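Local coordinates for NikO protein (Streptomyces tendae, PDB 4FQD), which acts as an enolpyruvyl transferase in the biosynthesis of the antibiotic nikkomycin, probably moving the enolpyruvyl group of phosphoenolpyruvate onto a uridine nucleotide, at residues P14-H19 against A450-T455; S48-I53 against H254-V259; L404-L409 against T426-H431. The protein carries 4 engineered substitutions. One frame throughout, in Å; residues are numbered along the deposited sequence.

Overall arrangement
The chain enters strand 14-19 near its N terminus and leaves through strand 451-456, and contact 1 pairs the two, so that nearly the whole protein is one loop closed there. Contacts 2 and 3 both nest inside that loop and follow each other in series. Contact 2 closes first, bringing 254-259 beside 48-53 in a sheet of the other lobe, its centre about 41 Å from that of contact 1. Contact 3 closes a short loop, 404-409 to 426-431, round a single helix. It touches contact 1, since strands 425-429 and 14-19 are neighbours: the four strands run 402-405, 425-429, 14-19, 451-456 across one mixed sheet.

Contact 1 of 3, residues P14-H19 against A450-T455; sequences PLLEIH and ADIRHT
The carbonyl O of Arg-453 takes the backbone N of Glu-17 at 2.8 Å in an almost straight bond, and the CA of Leu-16 leans on the same oxygen. This is the middle of an antiparallel strand pair that joins the two ends of the chain in one mixed sheet of the beta/alpha inverse barrel. Arg-453 N returns a bond to Glu-17 O, and Leu-15 and Thr-455 exchange a second such pair nearer Pro-14.

Glu-17, His-19, Asp-451 and Arg-453 share one face of the sheet. The carboxylate of Asp-451, swung anti to its backbone N (chi1 -170°), reaches along its own strand to Arg-453: OD1 meets NE of Arg-453 at 3.2 Å, close to the guanidinium plane, while OD2 makes a weaker, bent bond to NH2 of Arg-453. Held this way, the guanidinium turns one face to the His-19 ring, whose CE1 stands over its centre, 3.4 Å from CZ of Arg-453; the two planes are 40° apart, too tilted for a stack. On NH1 of Arg-453 the OE2 of Glu-17 closes a long salt bridge of 3.5 Å, whereas OE1 of Glu-17 turns to Arg-425 on the neighbouring strand. With an alanine in place of Asp-451, NE and NH2 of Arg-453 would lose their carboxylate and the guanidinium would probably be set free to swivel off the His-19 ring.

The other face is mostly apolar and lies against helices 441-447 and 409-419. Here Ile-452 meets Leu-16 and, more loosely, Ile-18, while Leu-16 and His-454 run side by side. The CD2 of Leu-16 touches CG2 of Ile-452 at 4.1 Å and sits over the face of the His-454 ring, 4.0 Å from its centroid, as a CH-pi contact.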
loop_
_atom_site.group_PDB
_atom_site.type_symbol
_atom_site.label_atom_id
_atom_site.label_comp_id
_atom_site.label_asym_id
_atom_site.label_seq_id
_atom_site.Cartn_x
_atom_site.Cartn_y
_atom_site.Cartn_z
ATOM N N PRO A 14 -29.370 -23.085 10.555
ATOM C CA PRO A 14 -28.475 -23.999 9.830
ATOM C C PRO A 14 -26.986 -23.719 10.027
ATOM O O PRO A 14 -26.545 -22.575 9.941
ATOM C CB PRO A 14 -28.866 -23.783 8.360
ATOM C CG PRO A 14 -29.580 -22.474 8.333
ATOM C CD PRO A 14 -30.303 -22.408 9.639
ATOM N N LEU A 15 -26.226 -24.778 10.287
ATOM C CA LEU A 15 -24.790 -24.668 10.505
ATOM C C LEU A 15 -24.009 -25.489 9.489
ATOM O O LEU A 15 -24.557 -26.370 8.827
ATOM C CB LEU A 15 -24.425 -25.160 11.907
ATOM C CG LEU A 15 -24.832 -24.342 13.131
ATOM C CD1 LEU A 15 -24.461 -25.095 14.397
ATOM C CD2 LEU A 15 -24.158 -22.987 13.109
ATOM N N LEU A 16 -22.720 -25.188 9.373
ATOM C CA LEU A 16 -21.788 -26.055 8.667
ATOM C C LEU A 16 -20.873 -26.704 9.695
ATOM O O LEU A 16 -20.202 -26.013 10.460
ATOM C CB LEU A 16 -20.956 -25.265 7.656
ATOM C CG LEU A 16 -21.651 -24.812 6.372
ATOM C CD1 LEU A 16 -20.653 -24.136 5.446
ATOM C CD2 LEU A 16 -22.321 -25.987 5.678
ATOM N N GLU A 17 -20.861 -28.031 9.726
ATOM C CA GLU A 17 -20.008 -28.756 10.658
ATOM C C GLU A 17 -18.742 -29.215 9.944
ATOM O O GLU A 17 -18.775 -30.139 9.132
ATOM C CB GLU A 17 -20.756 -29.949 11.255
ATOM C CG GLU A 17 -20.007 -30.662 12.369
ATOM C CD GLU A 17 -20.842 -31.739 13.032
ATOM O OE1 GLU A 17 -21.841 -31.393 13.698
ATOM O OE2 GLU A 17 -20.503 -32.932 12.883
ATOM N N ILE A 18 -17.628 -28.557 10.252
ATOM C CA ILE A 18 -16.374 -28.805 9.550
ATOM C C ILE A 18 -15.399 -29.662 10.354
ATOM O O ILE A 18 -15.087 -29.357 11.504
ATOM C CB ILE A 18 -15.674 -27.482 9.168
ATOM C CG1 ILE A 18 -16.611 -26.597 8.344
ATOM C CG2 ILE A 18 -14.388 -27.757 8.405
ATOM C CD1 ILE A 18 -17.068 -25.352 9.070
ATOM N N HIS A 19 -14.924 -30.738 9.735
ATOM C CA HIS A 19 -13.869 -31.559 10.315
ATOM C C HIS A 19 -12.622 -31.477 9.444
ATOM O O HIS A 19 -12.447 -32.269 8.518
ATOM C CB HIS A 19 -14.320 -33.014 10.447
ATOM C CG HIS A 19 -15.452 -33.214 11.406
ATOM N ND1 HIS A 19 -16.772 -33.226 11.010
ATOM C CD2 HIS A 19 -15.461 -33.410 12.746
ATOM C CE1 HIS A 19 -17.544 -33.423 12.063
ATOM N NE2 HIS A 19 -16.774 -33.537 13.130
ATOM N N ALA A 450 -13.043 -33.071 1.428
ATOM C CA ALA A 450 -13.355 -32.289 2.619
ATOM C C ALA A 450 -14.511 -32.900 3.402
ATOM O O ALA A 450 -15.456 -33.432 2.821
ATOM C CB ALA A 450 -13.671 -30.850 2.243
ATOM N N ASP A 451 -14.427 -32.821 4.726
ATOM C CA ASP A 451 -15.482 -33.335 5.587
ATOM C C ASP A 451 -16.353 -32.195 6.104
ATOM O O ASP A 451 -16.140 -31.685 7.204
ATOM C CB ASP A 451 -14.889 -34.129 6.753
ATOM C CG ASP A 451 -15.944 -34.878 7.546
ATOM O OD1 ASP A 451 -17.078 -35.022 7.044
ATOM O OD2 ASP A 451 -15.635 -35.333 8.668
ATOM N N ILE A 452 -17.330 -31.798 5.296
ATOM C CA ILE A 452 -18.249 -30.726 5.660
ATOM C C ILE A 452 -19.677 -31.258 5.705
ATOM O O ILE A 452 -20.144 -31.885 4.755
ATOM C CB ILE A 452 -18.176 -29.556 4.662
ATOM C CG1 ILE A 452 -16.718 -29.168 4.401
ATOM C CG2 ILE A 452 -18.975 -28.364 5.175
ATOM C CD1 ILE A 452 -16.550 -28.092 3.355
ATOM N N ARG A 453 -20.365 -31.005 6.813
ATOM C CA ARG A 453 -21.707 -31.538 7.015
ATOM C C ARG A 453 -22.722 -30.427 7.272
ATOM O O ARG A 453 -22.407 -29.423 7.907
ATOM C CB ARG A 453 -21.705 -32.526 8.182
ATOM C CG ARG A 453 -20.606 -33.573 8.093
ATOM C CD ARG A 453 -20.470 -34.360 9.384
ATOM N NE ARG A 453 -19.288 -35.218 9.366
ATOM C CZ ARG A 453 -18.908 -35.990 10.378
ATOM N NH1 ARG A 453 -19.617 -36.017 11.498
ATOM N NH2 ARG A 453 -17.816 -36.735 10.270
ATOM N N HIS A 454 -23.940 -30.615 6.771
ATOM C CA HIS A 454 -25.022 -29.665 7.004
ATOM C C HIS A 454 -25.818 -30.048 8.248
ATOM O O HIS A 454 -26.476 -31.087 8.277
ATOM C CB HIS A 454 -25.954 -29.596 5.792
ATOM C CG HIS A 454 -25.335 -28.953 4.588
ATOM N ND1 HIS A 454 -25.438 -27.605 4.330
ATOM C CD2 HIS A 454 -24.610 -29.478 3.573
ATOM C CE1 HIS A 454 -24.802 -27.323 3.209
ATOM N NE2 HIS A 454 -24.289 -28.443 2.727
ATOM N N THR A 455 -25.752 -29.206 9.275
ATOM C CA THR A 455 -26.459 -29.468 10.523
ATOM C C THR A 455 -27.344 -28.291 10.916
ATOM O O THR A 455 -27.649 -27.427 10.093
ATOM C CB THR A 455 -25.481 -29.757 11.678
ATOM O OG1 THR A 455 -24.614 -28.633 11.865
ATOM C CG2 THR A 455 -24.646 -30.992 11.377
HETATM O O HOH W 1 -11.743 -32.019 6.114
#

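Contact 2 of 3, residues S48-I53 against H254-V259; sequences SAPVRI and HRPVDV. Engineered in segment 48-53: Arg-52 (natural residue Pro).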
loop_
_atom_site.group_PDB
_atom_site.type_symbol
_atom_site.label_atom_id
_atom_site.label_comp_id
_atom_site.label_asym_id
_atom_site.label_seq_id
_atom_site.Cartn_x
_atom_site.Cartn_y
_atom_site.Cartn_z
ATOM N N SER A 48 -32.650 -5.380 -28.579
ATOM C CA SER A 48 -33.818 -6.042 -29.146
ATOM C C SER A 48 -33.381 -7.326 -29.835
ATOM O O SER A 48 -33.983 -7.750 -30.821
ATOM C CB SER A 48 -34.515 -5.129 -30.155
ATOM O OG SER A 48 -34.785 -3.855 -29.596
ATOM N N ALA A 49 -32.326 -7.937 -29.311
ATOM C CA ALA A 49 -31.762 -9.143 -29.902
ATOM C C ALA A 49 -31.455 -10.182 -28.829
ATOM O O ALA A 49 -31.127 -9.830 -27.697
ATOM C CB ALA A 49 -30.505 -8.803 -30.682
ATOM N N PRO A 50 -31.565 -11.471 -29.183
ATOM C CA PRO A 50 -31.247 -12.541 -28.233
ATOM C C PRO A 50 -29.755 -12.599 -27.925
ATOM O O PRO A 50 -28.929 -12.458 -28.827
ATOM C CB PRO A 50 -31.685 -13.809 -28.975
ATOM C CG PRO A 50 -31.620 -13.442 -30.419
ATOM C CD PRO A 50 -32.028 -12.001 -30.477
ATOM N N VAL A 51 -29.421 -12.799 -26.655
ATOM C CA VAL A 51 -28.029 -12.903 -26.236
ATOM C C VAL A 51 -27.769 -14.250 -25.571
ATOM O O VAL A 51 -28.304 -14.536 -24.498
ATOM C CB VAL A 51 -27.647 -11.772 -25.264
ATOM C CG1 VAL A 51 -26.233 -11.976 -24.736
ATOM C CG2 VAL A 51 -27.777 -10.423 -25.951
ATOM N N ARG A 52 -26.953 -15.076 -26.216
ATOM C CA ARG A 52 -26.619 -16.387 -25.675
ATOM C C ARG A 52 -25.355 -16.328 -24.829
ATOM O O ARG A 52 -24.271 -16.032 -25.332
ATOM C CB ARG A 52 -26.458 -17.416 -26.795
ATOM C CG ARG A 52 -26.196 -18.819 -26.283
ATOM C CD ARG A 52 -26.078 -19.829 -27.408
ATOM N NE ARG A 52 -25.946 -21.185 -26.883
ATOM C CZ ARG A 52 -25.746 -22.263 -27.633
ATOM N NH1 ARG A 52 -25.651 -22.148 -28.951
ATOM N NH2 ARG A 52 -25.638 -23.457 -27.065
ATOM N N ILE A 53 -25.501 -16.620 -23.542
ATOM C CA ILE A 53 -24.389 -16.530 -22.605
ATOM C C ILE A 53 -23.898 -17.912 -22.189
ATOM O O ILE A 53 -24.533 -18.590 -21.381
ATOM C CB ILE A 53 -24.787 -15.739 -21.347
ATOM C CG1 ILE A 53 -25.426 -14.404 -21.737
ATOM C CG2 ILE A 53 -23.583 -15.518 -20.453
ATOM C CD1 ILE A 53 -25.918 -13.595 -20.559
ATOM N N HIS A 254 -29.558 -4.386 -32.156
ATOM C CA HIS A 254 -30.491 -5.392 -32.652
ATOM C C HIS A 254 -29.787 -6.603 -33.252
ATOM O O HIS A 254 -30.404 -7.395 -33.963
ATOM C CB HIS A 254 -31.420 -4.774 -33.698
ATOM C CG HIS A 254 -30.700 -4.195 -34.876
ATOM N ND1 HIS A 254 -30.470 -2.841 -35.015
ATOM C CD2 HIS A 254 -30.154 -4.782 -35.966
ATOM C CE1 HIS A 254 -29.817 -2.623 -36.141
ATOM N NE2 HIS A 254 -29.611 -3.784 -36.737
ATOM N N ARG A 255 -28.498 -6.747 -32.966
ATOM C CA ARG A 255 -27.725 -7.871 -33.484
ATOM C C ARG A 255 -27.538 -8.961 -32.433
ATOM O O ARG A 255 -27.088 -8.684 -31.322
ATOM C CB ARG A 255 -26.369 -7.392 -34.001
ATOM C CG ARG A 255 -26.451 -6.582 -35.284
ATOM C CD ARG A 255 -25.251 -5.666 -35.436
ATOM N NE ARG A 255 -23.990 -6.378 -35.259
ATOM C CZ ARG A 255 -22.799 -5.790 -35.242
ATOM N NH1 ARG A 255 -21.701 -6.513 -35.076
ATOM N NH2 ARG A 255 -22.703 -4.477 -35.388
ATOM N N PRO A 256 -27.893 -10.208 -32.786
ATOM C CA PRO A 256 -27.757 -11.378 -31.907
ATOM C C PRO A 256 -26.313 -11.593 -31.465
ATOM O O PRO A 256 -25.392 -11.398 -32.259
ATOM C CB PRO A 256 -28.212 -12.537 -32.799
ATOM C CG PRO A 256 -29.105 -11.907 -33.812
ATOM C CD PRO A 256 -28.510 -10.559 -34.077
ATOM N N VAL A 257 -26.120 -11.993 -30.211
ATOM C CA VAL A 257 -24.779 -12.119 -29.650
ATOM C C VAL A 257 -24.534 -13.468 -28.976
ATOM O O VAL A 257 -25.351 -13.939 -28.184
ATOM C CB VAL A 257 -24.494 -10.997 -28.626
ATOM C CG1 VAL A 257 -23.113 -11.170 -28.008
ATOM C CG2 VAL A 257 -24.620 -9.631 -29.281
ATOM N N ASP A 258 -23.402 -14.083 -29.306
ATOM C CA ASP A 258 -22.936 -15.279 -28.618
ATOM C C ASP A 258 -21.685 -14.941 -27.815
ATOM O O ASP A 258 -20.685 -14.493 -28.376
ATOM C CB ASP A 258 -22.623 -16.393 -29.619
ATOM C CG ASP A 258 -23.803 -17.314 -29.857
ATOM O OD1 ASP A 258 -24.954 -16.876 -29.657
ATOM O OD2 ASP A 258 -23.577 -18.480 -30.242
ATOM N N VAL A 259 -21.741 -15.151 -26.505
ATOM C CA VAL A 259 -20.612 -14.814 -25.646
ATOM C C VAL A 259 -20.331 -15.885 -24.591
ATOM O O VAL A 259 -21.242 -16.382 -23.928
ATOM C CB VAL A 259 -20.809 -13.430 -24.974
ATOM C CG1 VAL A 259 -22.130 -13.377 -24.221
ATOM C CG2 VAL A 259 -19.640 -13.102 -24.056
HETATM O O HOH W 2 -27.798 -15.125 -29.874
#
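Arg-52, an engineered residue in place of the natural proline, crosses Asp-258 of the adjacent strand at a slant and can be followed outward atom by atom. Its CB starts closest, 3.3 Å from OD1 of Asp-258. With CG anti to the backbone N (chi1 -176°) and every later torsion extended, the chain runs straight out past the carboxylate, obliquely above its plane: CG of Arg-52 is 4.1 Å from that same OD1 of Asp-258. CD of Arg-52 comes to 3.9 Å from OD1 of Asp-258 and little farther from OD2. NE then leads past, toward a long, weak ion pair with Glu-54, and NH2 has a similarly distant partner in Asp-82. NH1 stays 4.4 Å from OD2 of Asp-258, beyond a salt bridge, with guanidinium and carboxylate nearly perpendicular at 85°. Asp-258 therefore meets the aliphatic stem of the arginine, and any pull between the charges is probably mild.

Beneath these side chains the backbones zip together. Arg-52 supplies both ends of the central pattern: its N donates to Val-257 O at 2.8 Å, and its O receives Val-259 N at 2.9 Å. Val-257 N reaches back to Pro-50 O.

Val-51, Ile-53, Val-257 and Val-259 form the other face, in front of helices 34-44 and 219-231. CG1 of Val-259 lies 4.3 Å from CG1 of Ile-53. Ahead of the strands, CB of Ala-49 presses on the backbone C of Arg-255 at 3.4 Å.

One residue bonded to two that flank its partner is the signature of parallel strands, here at the edge of a mixed four-stranded sheet backed by helices, as in the inverse alpha/beta barrel domains of the EPSP synthase family.

Contact 3 of 3, residues L404-L409 against T426-H431; sequences LRATDL and TTLRNH. With SO4 (sulfate ion), chain D.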
loop_
_atom_site.group_PDB
_atom_site.type_symbol
_atom_site.label_atom_id
_atom_site.label_comp_id
_atom_site.label_asym_id
_atom_site.label_seq_id
_atom_site.Cartn_x
_atom_site.Cartn_y
_atom_site.Cartn_z
ATOM N N LEU A 404 -17.689 -20.176 14.270
ATOM C CA LEU A 404 -17.387 -19.053 13.390
ATOM C C LEU A 404 -18.637 -18.475 12.736
ATOM O O LEU A 404 -19.507 -19.210 12.270
ATOM C CB LEU A 404 -16.374 -19.469 12.320
ATOM C CG LEU A 404 -14.888 -19.271 12.637
ATOM C CD1 LEU A 404 -14.517 -19.849 13.988
ATOM C CD2 LEU A 404 -14.031 -19.891 11.550
ATOM N N ARG A 405 -18.719 -17.150 12.706
ATOM C CA ARG A 405 -19.830 -16.467 12.056
ATOM C C ARG A 405 -19.344 -15.674 10.849
ATOM O O ARG A 405 -18.449 -14.836 10.964
ATOM C CB ARG A 405 -20.544 -15.537 13.039
ATOM C CG ARG A 405 -21.636 -14.697 12.396
ATOM C CD ARG A 405 -22.218 -13.690 13.374
ATOM N NE ARG A 405 -23.235 -12.851 12.747
ATOM C CZ ARG A 405 -24.513 -13.194 12.626
ATOM N NH1 ARG A 405 -24.930 -14.366 13.083
ATOM N NH2 ARG A 405 -25.373 -12.371 12.042
ATOM N N ALA A 406 -19.938 -15.943 9.691
ATOM C CA ALA A 406 -19.586 -15.230 8.469
ATOM C C ALA A 406 -20.317 -13.895 8.397
ATOM O O ALA A 406 -21.500 -13.808 8.716
ATOM C CB ALA A 406 -19.906 -16.077 7.252
ATOM N N THR A 407 -19.604 -12.856 7.977
ATOM C CA THR A 407 -20.193 -11.527 7.861
ATOM C C THR A 407 -20.588 -11.218 6.423
ATOM O O THR A 407 -21.467 -10.391 6.179
ATOM C CB THR A 407 -19.232 -10.435 8.368
ATOM O OG1 THR A 407 -17.986 -10.528 7.666
ATOM C CG2 THR A 407 -18.982 -10.592 9.860
ATOM N N ASP A 408 -19.939 -11.886 5.475
ATOM C CA ASP A 408 -20.202 -11.649 4.058
ATOM C C ASP A 408 -19.808 -12.837 3.182
ATOM O O ASP A 408 -19.466 -13.906 3.685
ATOM C CB ASP A 408 -19.487 -10.379 3.586
ATOM C CG ASP A 408 -18.017 -10.366 3.955
ATOM O OD1 ASP A 408 -17.206 -10.939 3.195
ATOM O OD2 ASP A 408 -17.671 -9.780 5.002
ATOM N N LEU A 409 -19.860 -12.633 1.867
ATOM C CA LEU A 409 -19.588 -13.691 0.895
ATOM C C LEU A 409 -18.170 -14.252 0.993
ATOM O O LEU A 409 -17.983 -15.445 1.234
ATOM C CB LEU A 409 -19.859 -13.187 -0.526
ATOM C CG LEU A 409 -19.319 -14.010 -1.701
ATOM C CD1 LEU A 409 -19.877 -15.425 -1.698
ATOM C CD2 LEU A 409 -19.626 -13.312 -3.017
ATOM N N THR A 426 -15.117 -27.617 13.702
ATOM C CA THR A 426 -15.420 -26.192 13.660
ATOM C C THR A 426 -16.799 -25.980 13.048
ATOM O O THR A 426 -17.158 -26.632 12.067
ATOM C CB THR A 426 -14.378 -25.416 12.828
ATOM O OG1 THR A 426 -13.063 -25.675 13.337
ATOM C CG2 THR A 426 -14.649 -23.919 12.878
ATOM N N THR A 427 -17.575 -25.075 13.633
ATOM C CA THR A 427 -18.884 -24.742 13.088
ATOM C C THR A 427 -18.862 -23.367 12.432
ATOM O O THR A 427 -18.215 -22.443 12.923
ATOM C CB THR A 427 -19.979 -24.781 14.168
ATOM O OG1 THR A 427 -19.620 -23.909 15.245
ATOM C CG2 THR A 427 -20.148 -26.195 14.703
ATOM N N LEU A 428 -19.571 -23.244 11.315
ATOM C CA LEU A 428 -19.661 -21.984 10.591
ATOM C C LEU A 428 -21.109 -21.679 10.226
ATOM O O LEU A 428 -21.787 -22.502 9.610
ATOM C CB LEU A 428 -18.803 -22.031 9.325
ATOM C CG LEU A 428 -18.864 -20.806 8.410
ATOM C CD1 LEU A 428 -18.356 -19.564 9.130
ATOM C CD2 LEU A 428 -18.075 -21.051 7.133
ATOM N N ARG A 429 -21.583 -20.499 10.613
ATOM C CA ARG A 429 -22.936 -20.080 10.261
ATOM C C ARG A 429 -22.939 -18.843 9.371
ATOM O O ARG A 429 -21.886 -18.265 9.097
ATOM C CB ARG A 429 -23.793 -19.855 11.507
ATOM C CG ARG A 429 -23.233 -18.867 12.509
ATOM C CD ARG A 429 -24.157 -18.778 13.712
ATOM N NE ARG A 429 -23.686 -17.830 14.714
ATOM C CZ ARG A 429 -22.928 -18.157 15.756
ATOM N NH1 ARG A 429 -22.549 -19.414 15.936
ATOM N NH2 ARG A 429 -22.549 -17.225 16.619
ATOM N N ASN A 430 -24.133 -18.446 8.935
ATOM C CA ASN A 430 -24.299 -17.392 7.937
ATOM C C ASN A 430 -23.551 -17.722 6.652
ATOM O O ASN A 430 -23.004 -16.839 5.992
ATOM C CB ASN A 430 -23.870 -16.027 8.482
ATOM C CG ASN A 430 -24.891 -15.428 9.425
ATOM O OD1 ASN A 430 -24.819 -14.250 9.767
ATOM N ND2 ASN A 430 -25.848 -16.242 9.855
ATOM N N HIS A 431 -23.538 -19.005 6.305
ATOM C CA HIS A 431 -22.868 -19.478 5.102
ATOM C C HIS A 431 -23.786 -19.376 3.889
ATOM O O HIS A 431 -23.455 -19.859 2.805
ATOM C CB HIS A 431 -22.398 -20.920 5.287
ATOM C CG HIS A 431 -23.487 -21.861 5.704
ATOM N ND1 HIS A 431 -23.944 -21.940 7.000
ATOM C CD2 HIS A 431 -24.203 -22.764 4.993
ATOM C CE1 HIS A 431 -24.900 -22.853 7.071
ATOM N NE2 HIS A 431 -25.075 -23.366 5.871
HETATM S S SO4 D . -20.644 -9.191 -0.340
HETATM O O1 SO4 D . -19.256 -9.139 -0.793
HETATM O O2 SO4 D . -21.521 -9.402 -1.489
HETATM O O3 SO4 D . -20.812 -10.291 0.604
HETATM O O4 SO4 D . -20.988 -7.933 0.317
HETATM O O HOH W 3 -21.010 -21.088 14.053
#
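Leu-404 N donates to Thr-427 O at 2.7 Å, the first of three backbone bonds that hold the innermost shell. Leu-404 O accepts Arg-429 N at 3.0 Å. Ala-406 N then carries the pattern past the strand end to Arg-429 O at 3.1 Å. Around them, CD1 of Leu-428 tucks against CB of Leu-404 at 3.8 Å and reaches CB of Ala-406 more loosely; its CG, anti to the backbone N (chi1 176°), puts the methyl there.

On the face of the two arginines, Asn-430 reaches in from just past the strand end. The amide OD1 of Asn-430 hangs over one face of the Arg-405 guanidinium, off centre and 3.0 Å from NH2 of Arg-405, yet badly placed for a hydrogen bond because it comes from above the plane rather than along an N-H. Arg-429 brings its NE to the edge of that same group, 4.0 Å from NH1 of Arg-405, and turns a face of its own guanidinium to CB of Arg-405. Two like charges so close would be expected to repel.

One shell further out, Glu-374 OE1 accepts the backbone N of Arg-405, and OG1 of Thr-427 is tied to Thr-402 O. Helix 409-419 lays Leu-415 on both Leu-404 and Leu-428 and Ala-412 against Ala-406, and it starts just past Asp-408, its N-cap, whose OD1 accepts Ala-411 N. A sulfate, probably from the crystallisation liquor, binds at this N-terminal end through Leu-409 N, 2.8 Å from its O3, and is also held by Arg-436.

Strand 402-405, helix 409-419 and strand 425-429 thus form a beta-alpha-beta unit, its two parallel strands adjacent and its helix packed across them, part of the mixed sheet of the inverse barrel.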